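Dinitrogenase iron-molybdenum cofactor biosynthesis domain-containing protein (Pyrococcus horikoshii, PDB 2YX6) is of uncharacterised function but binds ADP and belongs to the dinitrogenase iron-molybdenum cofactor biosynthesis family. Local coordinates at residues R75-E78 / Y79-L83. Residues are numbered along the deposited sequence; the frame is centred on the assembly and turned at random.
Sequences RAIE and YFNSL
The guanidinium of R75 lies obliquely against the ring of Y79 one helical turn later, the two planes 29° apart. NH1 of R75 stands 3.7 Å from CD1 of Y79, and NH2 of R75 reaches CB of Y79 at the same distance. Two torsions bring this about: a chi1 of -172° sets CG of R75 opposite the backbone N, and a bend at chi2 (65°) folds the chain along the helix. Y79 N, F80 N, N81 N and S82 N donate to the carbonyl oxygens of R75, A76, I77 and E78 at 2.8 to 2.9 Å, an unbroken i to i+4 series. S82 OG donates to Y79 O at 2.7 Å. The ring of F80 lies with CD1 3.1 Å from A76 O and, beyond the helix, packs on I72, V87 and the ring of F21. Replacing F80 with an alanine would remove the ring that meets F21 and would probably open a gap between this helix and strand 86-88. CG2 of I77 lies alongside the side chain of N81, the two pointing the same way. N81, like V87, is an observed ADP-binding residue, although no ADP is bound here. The whole is regular alpha-helical packing in the helix of a beta-alpha-beta unit, strand 66-68, helix 74-82 and strand 86-88, beside the nucleotide site.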
loop_
_atom_site.group_PDB
_atom_site.type_symbol
_atom_site.label_atom_id
_atom_site.label_comp_id
_atom_site.label_asym_id
_atom_site.label_seq_id
_atom_site.Cartn_x
_atom_site.Cartn_y
_atom_site.Cartn_z
ATOM N N ARG A 75 5.160 1.170 -14.371
ATOM C CA ARG A 75 5.377 2.604 -14.356
ATOM C C ARG A 75 4.352 3.344 -13.494
ATOM O O ARG A 75 4.747 4.258 -12.760
ATOM C CB ARG A 75 5.326 3.138 -15.789
ATOM C CG ARG A 75 5.723 4.583 -15.912
ATOM C CD ARG A 75 7.192 4.797 -15.539
ATOM N NE ARG A 75 7.486 6.208 -15.196
ATOM C CZ ARG A 75 7.355 6.756 -13.975
ATOM N NH1 ARG A 75 7.663 8.042 -13.781
ATOM N NH2 ARG A 75 6.907 6.047 -12.947
ATOM N N ALA A 76 3.068 2.969 -13.608
ATOM C CA ALA A 76 1.957 3.576 -12.812
ATOM C C ALA A 76 2.139 3.324 -11.312
ATOM O O ALA A 76 1.991 4.248 -10.502
ATOM C CB ALA A 76 0.560 3.070 -13.290
ATOM N N ILE A 77 2.492 2.078 -10.959
ATOM C CA ILE A 77 2.800 1.660 -9.585
ATOM C C ILE A 77 3.930 2.525 -9.093
ATOM O O ILE A 77 3.844 3.097 -8.035
ATOM C CB ILE A 77 3.293 0.127 -9.477
ATOM C CG1 ILE A 77 2.122 -0.859 -9.635
ATOM C CG2 ILE A 77 3.919 -0.148 -8.107
ATOM C CD1 ILE A 77 2.518 -2.316 -9.963
ATOM N N GLU A 78 5.009 2.613 -9.864
ATOM C CA GLU A 78 6.155 3.418 -9.392
ATOM C C GLU A 78 5.784 4.913 -9.185
ATOM O O GLU A 78 6.167 5.558 -8.186
ATOM C CB GLU A 78 7.311 3.292 -10.383
ATOM C CG GLU A 78 7.978 1.949 -10.305
ATOM C CD GLU A 78 8.906 1.721 -11.482
ATOM O OE1 GLU A 78 8.815 2.460 -12.471
ATOM O OE2 GLU A 78 9.736 0.810 -11.412
ATOM N N TYR A 79 4.988 5.427 -10.106
ATOM C CA TYR A 79 4.522 6.797 -10.036
ATOM C C TYR A 79 3.656 6.990 -8.747
ATOM O O TYR A 79 3.823 7.964 -8.037
ATOM C CB TYR A 79 3.780 7.169 -11.329
ATOM C CG TYR A 79 3.702 8.649 -11.573
ATOM C CD1 TYR A 79 4.311 9.217 -12.680
ATOM C CD2 TYR A 79 3.037 9.493 -10.683
ATOM C CE1 TYR A 79 4.260 10.610 -12.915
ATOM C CE2 TYR A 79 2.949 10.873 -10.903
ATOM C CZ TYR A 79 3.577 11.427 -12.019
ATOM O OH TYR A 79 3.504 12.796 -12.250
ATOM N N PHE A 80 2.829 5.993 -8.418
ATOM C CA PHE A 80 1.997 6.000 -7.219
ATOM C C PHE A 80 2.885 6.032 -5.986
ATOM O O PHE A 80 2.700 6.847 -5.057
ATOM C CB PHE A 80 1.058 4.786 -7.173
ATOM C CG PHE A 80 -0.310 5.004 -7.813
ATOM C CD1 PHE A 80 -0.715 4.240 -8.905
ATOM C CD2 PHE A 80 -1.178 5.958 -7.336
ATOM C CE1 PHE A 80 -1.944 4.430 -9.487
ATOM C CE2 PHE A 80 -2.430 6.162 -7.895
ATOM C CZ PHE A 80 -2.824 5.424 -8.972
ATOM N N ASN A 81 3.881 5.159 -5.998
ATOM C CA ASN A 81 4.802 5.024 -4.936
ATOM C C ASN A 81 5.592 6.313 -4.688
ATOM O O ASN A 81 5.830 6.693 -3.536
ATOM C CB ASN A 81 5.719 3.841 -5.273
ATOM C CG ASN A 81 5.051 2.475 -4.999
ATOM O OD1 ASN A 81 3.884 2.379 -4.564
ATOM N ND2 ASN A 81 5.793 1.422 -5.296
ATOM N N SER A 82 5.919 7.031 -5.756
ATOM C CA SER A 82 6.674 8.259 -5.627
ATOM C C SER A 82 5.796 9.309 -4.935
ATOM O O SER A 82 6.322 10.238 -4.312
ATOM C CB SER A 82 7.163 8.738 -6.992
ATOM O OG SER A 82 6.084 9.362 -7.694
ATOM N N LEU A 83 4.481 9.159 -5.033
ATOM C CA LEU A 83 3.495 10.060 -4.407
ATOM C C LEU A 83 3.044 9.535 -3.035
ATOM O O LEU A 83 2.059 10.023 -2.417
ATOM C CB LEU A 83 2.310 10.160 -5.338
ATOM C CG LEU A 83 2.555 10.855 -6.699
ATOM C CD1 LEU A 83 1.188 10.968 -7.343
ATOM C CD2 LEU A 83 3.235 12.255 -6.588
#